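Side-chain contacts in muconate cycloisomerase (Azorhizobium caulinodans, PDB 3MY9), which belongs to the enolase superfamily, pairing an alpha/beta capping domain with a C-terminal beta/alpha-barrel domain, and holds magnesium ions in this crystal: residues A[223-228]-A[232-237]; A[196-201]-A[208-213]; A[259-264]-A[292-297]; A[236-239]-A[244-247]; A[266-271]-A[321-326]. All blocks are in the same frame, centred on the assembly; numbering follows the deposited sequence.

All five contacts lie in the C-terminal barrel domain and follow neighbouring parallel strands of its mixed sheet. In chain order, interaction 2 comes first, on strand 193-197 and helix 207-215. Interaction 1 is next, after strand 222-223, and shares Gly236 and Phe237 of helix 231-240 with interaction 4; their centres are about 6 Å apart. Interactions 3 and 5 alternate along the chain and meet at neighbouring strands 268-270 and 296-297, with centres about 11 Å apart. Interactions 2 and 3 are the most distant pair, about 19 Å between centres. Together they join the strands to surrounding helices and loops, and interactions 1 and 4 carry ligands of two separate magnesium ions.

Interaction 1: A[223-228]-A[232-237]; sequences EQPVPR and DAMAGF. With MG (magnesium ion), chain C.
Val226 is the knob of this contact: its two methyls fill the notch between Met234 and Phe237 on the helix, one against each. CG1 comes in at the edge of the phenyl ring, in its plane, 3.6 Å from Phe237 CE2, while CG2 lies 3.7 Å from Met234 CG. Beside it the ring of Pro225 adds a second bump, with CG 3.9 Å from Phe237 CD2 and CD 3.8 Å from Met234 SD. This is the loop from strand 222-223 into helix 231-240, a beta-to-alpha connection of the enolase-type barrel, and Glu223 at its start binds a magnesium ion through OE2 at 2.2 Å; Asp248 and four waters also bind this ion. Met234 packs against Gln224 by folding back on itself, chi2 -80° and chi3 -77°, which carries CE across the amide at about a right angle, against CD, NE2 and OE1 and 3.7 Å from Gln224 OE1. That amide is held in place by its bonds: NE2 donates to Val226 O at 2.9 Å, with the oxygen close to the amide plane, and also bonds Ser250, while OE1 takes the backbone N of Asp248. Leu211 of helix 207-215 packs against both Pro225 and Phe237.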
# COMPACT_ATOMS: atom_id res chain seq x y z
N GLU A 223 5.87 -15.90 23.09
CA GLU A 223 6.10 -16.82 21.96
C GLU A 223 4.82 -17.32 21.29
O GLU A 223 3.92 -17.84 21.96
CB GLU A 223 6.98 -18.01 22.40
CG GLU A 223 7.16 -19.10 21.35
CD GLU A 223 8.30 -20.08 21.69
OE1 GLU A 223 9.01 -19.89 22.71
OE2 GLU A 223 8.47 -21.06 20.95
N GLN A 224 4.76 -17.10 19.98
CA GLN A 224 3.77 -17.65 19.06
C GLN A 224 2.41 -17.93 19.71
O GLN A 224 2.00 -19.08 19.89
CB GLN A 224 4.37 -18.94 18.41
CG GLN A 224 3.64 -19.49 17.21
CD GLN A 224 3.93 -18.67 15.93
OE1 GLN A 224 5.07 -18.31 15.69
NE2 GLN A 224 2.90 -18.39 15.13
N PRO A 225 1.67 -16.86 20.03
CA PRO A 225 0.41 -17.07 20.72
C PRO A 225 -0.67 -17.78 19.88
O PRO A 225 -1.54 -18.43 20.46
CB PRO A 225 -0.02 -15.65 21.13
CG PRO A 225 0.78 -14.70 20.21
CD PRO A 225 2.07 -15.44 19.98
N VAL A 226 -0.59 -17.68 18.56
CA VAL A 226 -1.56 -18.27 17.62
C VAL A 226 -0.82 -19.17 16.61
O VAL A 226 0.39 -19.08 16.51
CB VAL A 226 -2.38 -17.19 16.89
CG1 VAL A 226 -3.17 -16.29 17.94
CG2 VAL A 226 -1.47 -16.32 15.95
N PRO A 227 -1.53 -20.06 15.89
CA PRO A 227 -0.91 -20.93 14.90
C PRO A 227 -0.23 -20.18 13.75
O PRO A 227 -0.52 -18.98 13.51
CB PRO A 227 -2.08 -21.75 14.33
CG PRO A 227 -3.13 -21.73 15.41
CD PRO A 227 -2.93 -20.46 16.19
N ARG A 228 0.61 -20.94 13.05
CA ARG A 228 1.45 -20.48 11.95
C ARG A 228 0.74 -19.60 10.90
O ARG A 228 1.27 -18.59 10.49
CB ARG A 228 2.10 -21.72 11.27
CG ARG A 228 2.78 -21.44 9.92
CD ARG A 228 3.48 -22.68 9.39
NE ARG A 228 4.03 -22.45 8.05
CZ ARG A 228 5.20 -21.87 7.78
NH1 ARG A 228 5.58 -21.73 6.51
NH2 ARG A 228 6.00 -21.43 8.74
N ASP A 232 -1.17 -11.99 9.73
CA ASP A 232 -1.81 -10.70 9.97
C ASP A 232 -2.17 -10.59 11.46
O ASP A 232 -2.00 -9.54 12.07
CB ASP A 232 -3.08 -10.50 9.12
CG ASP A 232 -2.78 -10.18 7.65
OD1 ASP A 232 -1.68 -9.70 7.30
OD2 ASP A 232 -3.70 -10.39 6.83
N ALA A 233 -2.69 -11.66 12.06
CA ALA A 233 -3.02 -11.57 13.48
C ALA A 233 -1.73 -11.31 14.30
O ALA A 233 -1.71 -10.46 15.18
CB ALA A 233 -3.73 -12.84 13.96
N MET A 234 -0.67 -12.05 13.99
CA MET A 234 0.62 -11.89 14.65
C MET A 234 1.15 -10.46 14.47
O MET A 234 1.63 -9.84 15.46
CB MET A 234 1.61 -12.93 14.10
CG MET A 234 1.37 -14.36 14.59
SD MET A 234 2.01 -14.68 16.29
CE MET A 234 3.75 -14.83 15.89
N ALA A 235 1.01 -9.91 13.25
CA ALA A 235 1.42 -8.51 12.97
C ALA A 235 0.56 -7.53 13.77
O ALA A 235 1.07 -6.57 14.35
CB ALA A 235 1.37 -8.17 11.42
N GLY A 236 -0.74 -7.80 13.83
CA GLY A 236 -1.68 -7.06 14.69
C GLY A 236 -1.22 -7.03 16.13
O GLY A 236 -1.13 -5.97 16.75
N PHE A 237 -0.85 -8.20 16.68
CA PHE A 237 -0.37 -8.23 18.07
C PHE A 237 0.89 -7.39 18.24
O PHE A 237 1.02 -6.62 19.19
CB PHE A 237 -0.13 -9.66 18.59
CG PHE A 237 -1.31 -10.62 18.39
CD1 PHE A 237 -2.64 -10.18 18.44
CD2 PHE A 237 -1.07 -11.97 18.18
CE1 PHE A 237 -3.69 -11.05 18.24
CE2 PHE A 237 -2.12 -12.86 18.00
CZ PHE A 237 -3.42 -12.41 18.03
MG MG C . 7.50 -22.92 20.36
O HOH W 1 6.73 -24.67 19.62
O HOH W 2 5.66 -22.13 19.60
O HOH W 3 6.40 -23.28 22.06
O HOH W 4 9.12 -24.26 21.23

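Interaction 2: A[196-201]-A[208-213]; sequences LDFNQA and MKILRD
A single aromatic ring makes the whole contact: Phe198, just past the end of strand 193-197, reaches across to two consecutive residues of the helix, although the closest alpha carbons, those of Phe198 and Leu211, are 9.7 Å apart. The ring's far end does the touching. On one flank CE1 lies 3.7 Å from Ile210 CG2; on the other CE2 lies 3.5 Å from Leu211 CD2, and CZ is near both methyls. Each aliphatic branch approaches the ring at a slant. With Ile210 CG2 anti to the backbone N, that methyl meets the ring, and the longer branch leads off beside the N. At the base of the ring the chain bends sharply. Asn199 N donates to Asp197 OD2 at 2.9 Å, an Asx turn in which the N-H meets OD2 from above the carboxylate plane, and a type I' turn runs from Phe198 to Ala201, closed by Ala201 N to Phe198 O at 3.0 Å. Asp197 also forms a salt bridge with Lys166. Thr169 packs on Phe198, and His174 of the preceding helix packs on Ile210. Strand 193-197, helix 207-215 and strand 222-223 form a beta-alpha-beta unit, the repeating element of this barrel.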
# COMPACT_ATOMS: atom_id res chain seq x y z
N LEU A 196 7.03 -15.72 28.18
CA LEU A 196 5.77 -16.48 28.22
C LEU A 196 5.60 -17.23 26.91
O LEU A 196 5.97 -16.73 25.86
CB LEU A 196 4.56 -15.56 28.39
CG LEU A 196 4.63 -14.50 29.50
CD1 LEU A 196 3.32 -13.65 29.57
CD2 LEU A 196 4.86 -15.17 30.84
N ASP A 197 4.99 -18.40 26.97
CA ASP A 197 4.75 -19.19 25.78
C ASP A 197 3.32 -19.70 25.77
O ASP A 197 2.97 -20.47 26.63
CB ASP A 197 5.72 -20.36 25.78
CG ASP A 197 5.74 -21.12 24.46
OD1 ASP A 197 6.69 -21.92 24.31
OD2 ASP A 197 4.89 -20.87 23.57
N PHE A 198 2.51 -19.29 24.80
CA PHE A 198 1.12 -19.80 24.73
C PHE A 198 0.98 -21.11 23.92
O PHE A 198 -0.09 -21.65 23.80
CB PHE A 198 0.20 -18.73 24.14
CG PHE A 198 -0.13 -17.62 25.10
CD1 PHE A 198 -1.23 -17.73 25.92
CD2 PHE A 198 0.66 -16.48 25.17
CE1 PHE A 198 -1.55 -16.71 26.81
CE2 PHE A 198 0.35 -15.46 26.07
CZ PHE A 198 -0.76 -15.58 26.89
N ASN A 199 2.08 -21.60 23.38
CA ASN A 199 2.11 -22.81 22.53
C ASN A 199 1.00 -22.83 21.47
O ASN A 199 0.26 -23.79 21.32
CB ASN A 199 2.15 -24.05 23.43
CG ASN A 199 3.55 -24.24 24.08
OD1 ASN A 199 4.54 -24.56 23.39
ND2 ASN A 199 3.63 -24.03 25.41
N GLN A 200 0.86 -21.70 20.76
CA GLN A 200 -0.14 -21.55 19.69
C GLN A 200 -1.60 -21.75 20.14
O GLN A 200 -2.48 -21.91 19.28
CB GLN A 200 0.13 -22.53 18.54
CG GLN A 200 1.57 -22.56 18.04
CD GLN A 200 1.75 -23.60 16.91
OE1 GLN A 200 1.37 -23.36 15.76
NE2 GLN A 200 2.33 -24.74 17.25
N ALA A 201 -1.88 -21.74 21.44
CA ALA A 201 -3.20 -22.13 21.93
C ALA A 201 -4.27 -21.02 21.80
O ALA A 201 -5.44 -21.31 21.92
CB ALA A 201 -3.11 -22.60 23.40
N MET A 208 -6.40 -10.62 21.98
CA MET A 208 -5.77 -9.34 22.37
C MET A 208 -5.96 -8.94 23.83
O MET A 208 -5.00 -8.47 24.44
CB MET A 208 -6.13 -8.18 21.45
CG MET A 208 -5.11 -6.99 21.62
SD MET A 208 -3.48 -7.32 20.92
CE MET A 208 -4.07 -6.83 19.30
N LYS A 209 -7.15 -9.18 24.40
CA LYS A 209 -7.37 -8.90 25.83
C LYS A 209 -6.45 -9.78 26.70
O LYS A 209 -5.95 -9.32 27.71
CB LYS A 209 -8.82 -9.12 26.26
CG LYS A 209 -9.89 -8.06 25.78
CD LYS A 209 -9.76 -6.67 26.47
CE LYS A 209 -10.99 -5.76 26.16
NZ LYS A 209 -10.90 -4.40 26.83
N ILE A 210 -6.25 -11.04 26.31
CA ILE A 210 -5.36 -11.94 27.04
C ILE A 210 -3.94 -11.40 26.99
O ILE A 210 -3.28 -11.26 28.02
CB ILE A 210 -5.38 -13.38 26.45
CG1 ILE A 210 -6.79 -14.00 26.49
CG2 ILE A 210 -4.36 -14.27 27.12
CD1 ILE A 210 -7.31 -14.22 27.84
N LEU A 211 -3.46 -11.14 25.79
CA LEU A 211 -2.10 -10.67 25.56
C LEU A 211 -1.82 -9.30 26.20
O LEU A 211 -0.72 -9.08 26.72
CB LEU A 211 -1.77 -10.62 24.07
CG LEU A 211 -1.78 -11.99 23.35
CD1 LEU A 211 -1.61 -11.80 21.84
CD2 LEU A 211 -0.65 -12.88 23.95
N ARG A 212 -2.81 -8.41 26.17
CA ARG A 212 -2.66 -7.11 26.79
C ARG A 212 -2.51 -7.24 28.29
O ARG A 212 -1.68 -6.50 28.89
CB ARG A 212 -3.78 -6.13 26.43
CG ARG A 212 -3.50 -4.67 26.92
CD ARG A 212 -4.67 -3.73 26.53
NE ARG A 212 -4.85 -3.70 25.08
CZ ARG A 212 -4.11 -3.00 24.24
NH1 ARG A 212 -3.14 -2.22 24.68
NH2 ARG A 212 -4.39 -3.04 22.93
N ASP A 213 -3.24 -8.18 28.90
CA ASP A 213 -3.12 -8.40 30.33
C ASP A 213 -1.68 -8.86 30.71
O ASP A 213 -1.10 -8.39 31.71
CB ASP A 213 -4.12 -9.45 30.81
CG ASP A 213 -5.58 -8.95 30.82
OD1 ASP A 213 -5.83 -7.73 30.67
OD2 ASP A 213 -6.49 -9.80 30.95

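Interaction 3: A[259-264]-A[292-297]; sequences EVVRRQ and AGLPGY
Ala292, at the end of helix 279-292, meets Val261 of helix 254-263 with its one methyl. CB sits in the fork of the valine, 3.8 Å from Val261 CG2 and 3.9 Å from Val261 CG1. A chi1 of 174°, with CG1 anti to the backbone N and CG2 anti to the carbonyl carbon, turns both valine methyls to the alanine side, with CB between them. At Gly293 the chain leaves the helix with positive phi, in a Schellman motif, and passes into the loop. Leu294 then reaches over with its side chain, crossing Val261 at a slant and placing CD1 4.0 Å from Val261 CG2. The same methyl lies 4.4 Å from Val260 CG1, so it bridges two successive valines on the helix. Beyond Leu294 the chain passes through Pro295, which packs against Phe205 of a neighbouring subunit, and enters strand 296-297. The Tyr297 hydroxyl there is hydrogen-bonded to Glu326.

No hydrogen bond crosses between the two segments; the contact is all aliphatic. Charge is gathered on a different part of helix 254-263. Glu259 OE2 receives Arg263 NH2 at 2.6 Å, in the guanidinium plane, while its link to Arg262 NH1 is weak. The bridge continues between subunits, where Glu259 OE1 pairs with Arg263 of another copy. Helix 254-263 itself gives way at Gln264 in a second Schellman motif. Two adjacent outer helices thus touch near their C-terminal ends, just where one hands over to strand 296-297, an arrangement that belongs to the outer helical layer of a beta/alpha barrel.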
# COMPACT_ATOMS: atom_id res chain seq x y z
N GLU A 259 9.04 -12.97 4.72
CA GLU A 259 7.63 -12.59 4.82
C GLU A 259 7.28 -12.02 6.20
O GLU A 259 6.49 -11.09 6.31
CB GLU A 259 6.74 -13.77 4.48
CG GLU A 259 5.29 -13.38 4.28
CD GLU A 259 5.06 -12.45 3.07
OE1 GLU A 259 5.80 -12.51 2.06
OE2 GLU A 259 4.12 -11.65 3.14
N VAL A 260 7.86 -12.58 7.25
CA VAL A 260 7.67 -12.06 8.58
C VAL A 260 8.18 -10.60 8.63
O VAL A 260 7.52 -9.74 9.19
CB VAL A 260 8.36 -12.97 9.64
CG1 VAL A 260 8.52 -12.30 10.99
CG2 VAL A 260 7.61 -14.32 9.76
N VAL A 261 9.37 -10.34 8.07
CA VAL A 261 9.91 -8.99 8.06
C VAL A 261 9.00 -8.07 7.28
O VAL A 261 8.66 -7.01 7.75
CB VAL A 261 11.32 -8.95 7.46
CG1 VAL A 261 11.83 -7.51 7.32
CG2 VAL A 261 12.27 -9.80 8.30
N ARG A 262 8.58 -8.51 6.10
CA ARG A 262 7.77 -7.69 5.20
C ARG A 262 6.45 -7.29 5.82
O ARG A 262 5.94 -6.19 5.57
CB ARG A 262 7.48 -8.49 3.94
CG ARG A 262 6.69 -7.76 2.88
CD ARG A 262 6.45 -8.66 1.65
NE ARG A 262 5.39 -8.09 0.82
CZ ARG A 262 4.08 -8.20 1.07
NH1 ARG A 262 3.64 -8.89 2.11
NH2 ARG A 262 3.21 -7.61 0.25
N ARG A 263 5.87 -8.22 6.59
CA ARG A 263 4.59 -7.97 7.24
C ARG A 263 4.79 -7.42 8.66
O ARG A 263 3.82 -7.08 9.31
CB ARG A 263 3.76 -9.26 7.32
CG ARG A 263 3.49 -9.94 5.99
CD ARG A 263 2.26 -9.41 5.29
NE ARG A 263 1.09 -10.25 5.56
CZ ARG A 263 0.86 -11.44 5.01
NH1 ARG A 263 -0.23 -12.10 5.33
NH2 ARG A 263 1.72 -11.99 4.15
N GLN A 264 6.04 -7.34 9.13
CA GLN A 264 6.33 -6.98 10.52
C GLN A 264 5.49 -7.82 11.49
O GLN A 264 4.87 -7.30 12.45
CB GLN A 264 6.09 -5.46 10.76
CG GLN A 264 6.88 -4.51 9.77
CD GLN A 264 6.50 -3.06 10.00
OE1 GLN A 264 5.66 -2.51 9.30
NE2 GLN A 264 7.07 -2.47 11.04
N ALA A 292 17.40 -6.98 9.74
CA ALA A 292 16.04 -6.55 10.04
C ALA A 292 15.80 -6.16 11.49
O ALA A 292 14.73 -5.69 11.81
CB ALA A 292 15.02 -7.61 9.64
N GLY A 293 16.77 -6.37 12.36
CA GLY A 293 16.67 -6.01 13.76
C GLY A 293 15.86 -7.01 14.57
O GLY A 293 15.30 -6.64 15.59
N LEU A 294 15.80 -8.26 14.12
CA LEU A 294 15.06 -9.30 14.85
C LEU A 294 16.06 -10.24 15.53
O LEU A 294 16.79 -10.94 14.85
CB LEU A 294 14.15 -10.09 13.91
CG LEU A 294 13.16 -9.31 12.98
CD1 LEU A 294 12.26 -10.32 12.29
CD2 LEU A 294 12.29 -8.34 13.73
N PRO A 295 16.13 -10.22 16.88
CA PRO A 295 17.00 -11.21 17.55
C PRO A 295 16.47 -12.66 17.41
O PRO A 295 15.28 -12.91 17.24
CB PRO A 295 16.97 -10.79 19.03
CG PRO A 295 16.28 -9.51 19.09
CD PRO A 295 15.50 -9.30 17.82
N GLY A 296 17.41 -13.60 17.46
CA GLY A 296 17.10 -14.98 17.42
C GLY A 296 17.21 -15.63 18.78
O GLY A 296 17.97 -15.19 19.68
N TYR A 297 16.42 -16.69 18.91
CA TYR A 297 16.38 -17.54 20.07
C TYR A 297 16.70 -18.94 19.57
O TYR A 297 16.26 -19.32 18.50
CB TYR A 297 14.98 -17.43 20.65
CG TYR A 297 14.65 -18.34 21.81
CD1 TYR A 297 15.42 -18.31 22.96
CD2 TYR A 297 13.53 -19.17 21.78
CE1 TYR A 297 15.12 -19.11 24.03
CE2 TYR A 297 13.22 -19.99 22.88
CZ TYR A 297 14.01 -19.93 24.00
OH TYR A 297 13.74 -20.69 25.11

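Interaction 4: A[236-239]-A[244-247]; sequences GFAA and PILA. With MG (magnesium ion), chain B.
Ile245 lies against the inner side of helix 231-240 and contributes more than half of the buried surface, with Phe237 and Ala238 sharing the rest. Its CG1 branch does the touching. The bond to CB points toward the helix from the first residue of strand 245-247, and chi1 of -62°, which stands CG1 anti to the carbonyl carbon, sets that atom 3.9 Å from Ala238 CA. The approach is therefore to the helix backbone as much as to a side chain: Ala238 CB is farther, 4.3 Å from Ile245 CG1. A further bend at chi2, -69°, places CD1 beside the root of the Phe237 side chain, 4.2 Å from Phe237 CB. The phenyl ring itself leads away from the strand, to helix 207-215.

Ala238 has a second task. Its carbonyl oxygen binds a magnesium ion at 2.0 Å, and Leu241 O, just past the end of the helix, binds it too; four waters complete six ligands. Both protein ligands are neutral carbonyls. On the strand, Ile245 N is hydrogen-bonded to Asp267, which fixes the start of the strand beside its neighbour 268-270. Helix 231-240 thus packs on the strand that follows it in the beta-alpha-beta unit. Small Ala238 lets Ile245 CG1 come close to its CA. With no hydrogen bond between the segments the join rests on apolar burial, while the polar carbonyl of Ala238 is satisfied by the metal.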
# COMPACT_ATOMS: atom_id res chain seq x y z
N GLY A 236 -0.74 -7.80 13.83
CA GLY A 236 -1.68 -7.06 14.69
C GLY A 236 -1.22 -7.03 16.13
O GLY A 236 -1.13 -5.97 16.75
N PHE A 237 -0.85 -8.20 16.68
CA PHE A 237 -0.37 -8.23 18.07
C PHE A 237 0.89 -7.39 18.24
O PHE A 237 1.02 -6.62 19.19
CB PHE A 237 -0.13 -9.66 18.59
CG PHE A 237 -1.31 -10.62 18.39
CD1 PHE A 237 -2.64 -10.18 18.44
CD2 PHE A 237 -1.07 -11.97 18.18
CE1 PHE A 237 -3.69 -11.05 18.24
CE2 PHE A 237 -2.12 -12.86 18.00
CZ PHE A 237 -3.42 -12.41 18.03
N ALA A 238 1.86 -7.60 17.35
CA ALA A 238 3.12 -6.88 17.44
C ALA A 238 2.87 -5.37 17.36
O ALA A 238 3.49 -4.61 18.10
CB ALA A 238 4.11 -7.32 16.32
N ALA A 239 1.99 -4.95 16.45
CA ALA A 239 1.70 -3.51 16.31
C ALA A 239 1.06 -2.92 17.55
O ALA A 239 1.35 -1.80 17.88
CB ALA A 239 0.82 -3.17 15.01
N PRO A 244 7.78 -7.69 22.92
CA PRO A 244 8.14 -8.38 21.68
C PRO A 244 7.33 -9.69 21.48
O PRO A 244 7.12 -10.45 22.42
CB PRO A 244 9.62 -8.68 21.89
CG PRO A 244 10.11 -7.49 22.70
CD PRO A 244 8.97 -7.33 23.72
N ILE A 245 6.87 -9.90 20.26
CA ILE A 245 6.26 -11.13 19.88
C ILE A 245 7.30 -11.96 19.15
O ILE A 245 7.90 -11.49 18.20
CB ILE A 245 5.09 -10.88 18.95
CG1 ILE A 245 3.99 -10.04 19.64
CG2 ILE A 245 4.51 -12.22 18.46
CD1 ILE A 245 3.27 -10.80 20.75
N LEU A 246 7.47 -13.23 19.55
CA LEU A 246 8.47 -14.09 18.92
C LEU A 246 7.78 -15.11 18.05
O LEU A 246 6.83 -15.78 18.48
CB LEU A 246 9.36 -14.73 19.98
CG LEU A 246 10.32 -15.96 19.97
CD1 LEU A 246 9.89 -17.14 19.08
CD2 LEU A 246 11.79 -15.61 19.79
N ALA A 247 8.25 -15.24 16.82
CA ALA A 247 7.72 -16.22 15.89
C ALA A 247 8.46 -17.53 16.09
O ALA A 247 9.70 -17.54 16.16
CB ALA A 247 7.86 -15.76 14.47
MG MG B . 5.12 -4.38 19.27
O HOH W 5 5.05 -2.39 19.18
O HOH W 6 6.44 -4.62 17.60
O HOH W 7 6.97 -4.11 20.42
O HOH W 8 5.40 -6.44 19.71

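Interaction 5: A[266-271]-A[321-326]; sequences ADAISV and ISLGCE
Val271 and Ile321 are brought tip to tip by their torsions. With chi1 at -46°, Val271 places CG2 between its own backbone N and carbonyl carbon. Ile321 sends CG1 out anti to its carbonyl carbon (chi1 -56°) and continues it nearly straight, chi2 172°, so that CD1 becomes the leading atom. The two methyls, Val271 CG2 and Ile321 CD1, are 3.7 Å apart. Val271 CG1 is also near, 4.2 Å from the same Ile321 CD1, so the isoleucine tip leans on the pair of valine methyls, though more closely on one.

The second touch lies at the other end of strand 268-270, where Leu323 CD1 meets Ala268 CB at 3.9 Å. No hydrogen bond passes between the segments, and all four touching residues are buried. After Leu323 the loop turns at Gly324, whose phi is positive, and enters strand 326-327; there Glu326 forms a salt bridge with Lys166.

Phe205 of a neighbouring subunit packs on both Ala268 and Leu323, so this end of the contact also belongs to an interface between copies. At the other end, Met286 of helix 279-292 lies against Val271 and Ile321 alike. Strand 268-270 runs between parallel strands 245-247 and 296-297 of the barrel sheet, and the loop that follows helix 305-316 and leads to strand 326-327 packs beside strands 268-270 and 296-297.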
# COMPACT_ATOMS: atom_id res chain seq x y z
N ALA A 266 6.55 -10.23 13.53
CA ALA A 266 7.23 -10.66 14.78
C ALA A 266 8.41 -9.74 15.08
O ALA A 266 8.91 -9.13 14.20
CB ALA A 266 7.70 -12.11 14.70
N ASP A 267 8.85 -9.71 16.33
CA ASP A 267 9.97 -8.90 16.77
C ASP A 267 11.24 -9.73 16.98
O ASP A 267 12.30 -9.16 17.23
CB ASP A 267 9.61 -8.18 18.08
CG ASP A 267 8.32 -7.39 17.97
OD1 ASP A 267 8.30 -6.41 17.21
OD2 ASP A 267 7.31 -7.79 18.59
N ALA A 268 11.11 -11.06 16.92
CA ALA A 268 12.22 -12.01 17.22
C ALA A 268 11.78 -13.36 16.65
O ALA A 268 10.59 -13.56 16.42
CB ALA A 268 12.47 -12.14 18.74
N ILE A 269 12.74 -14.23 16.37
CA ILE A 269 12.43 -15.54 15.80
C ILE A 269 13.18 -16.63 16.55
O ILE A 269 14.27 -16.40 17.07
CB ILE A 269 12.77 -15.62 14.31
CG1 ILE A 269 14.29 -15.52 14.09
CG2 ILE A 269 12.01 -14.54 13.49
CD1 ILE A 269 14.69 -15.74 12.70
N SER A 270 12.62 -17.82 16.64
CA SER A 270 13.39 -18.97 17.14
C SER A 270 13.96 -19.69 15.94
O SER A 270 13.25 -19.95 14.99
CB SER A 270 12.52 -19.92 17.94
OG SER A 270 11.40 -20.27 17.13
N VAL A 271 15.25 -20.00 16.00
CA VAL A 271 15.96 -20.64 14.91
C VAL A 271 16.02 -22.15 15.19
O VAL A 271 16.50 -22.58 16.24
CB VAL A 271 17.42 -20.12 14.77
CG1 VAL A 271 17.47 -18.61 14.83
CG2 VAL A 271 18.28 -20.67 15.86
N ILE A 321 21.86 -14.70 17.68
CA ILE A 321 21.05 -15.61 18.49
C ILE A 321 21.41 -15.30 19.91
O ILE A 321 22.20 -15.98 20.52
CB ILE A 321 21.27 -17.09 18.16
CG1 ILE A 321 21.02 -17.33 16.68
CG2 ILE A 321 20.37 -17.98 19.02
CD1 ILE A 321 21.39 -18.73 16.19
N SER A 322 20.81 -14.23 20.42
CA SER A 322 21.18 -13.63 21.70
C SER A 322 20.17 -13.89 22.82
O SER A 322 20.38 -13.45 23.94
CB SER A 322 21.32 -12.12 21.51
OG SER A 322 20.15 -11.61 20.87
N LEU A 323 19.08 -14.59 22.51
CA LEU A 323 18.02 -14.84 23.49
C LEU A 323 18.16 -16.15 24.29
O LEU A 323 17.31 -16.45 25.12
CB LEU A 323 16.66 -14.78 22.80
CG LEU A 323 16.29 -13.37 22.35
CD1 LEU A 323 15.09 -13.40 21.36
CD2 LEU A 323 16.01 -12.51 23.58
N GLY A 324 19.26 -16.90 24.08
CA GLY A 324 19.52 -18.15 24.82
C GLY A 324 18.87 -19.33 24.10
O GLY A 324 18.60 -19.26 22.88
N CYS A 325 18.62 -20.41 24.83
CA CYS A 325 18.04 -21.63 24.26
C CYS A 325 17.30 -22.40 25.32
O CYS A 325 17.29 -21.99 26.48
CB CYS A 325 19.14 -22.49 23.63
SG CYS A 325 20.29 -23.21 24.86
N GLU A 326 16.64 -23.48 24.93
CA GLU A 326 16.00 -24.39 25.89
C GLU A 326 16.05 -25.82 25.39
O GLU A 326 16.28 -26.05 24.20
CB GLU A 326 14.54 -24.02 26.14
CG GLU A 326 13.64 -24.28 24.95
CD GLU A 326 12.24 -23.74 25.18
OE1 GLU A 326 12.07 -22.53 25.02
OE2 GLU A 326 11.34 -24.53 25.57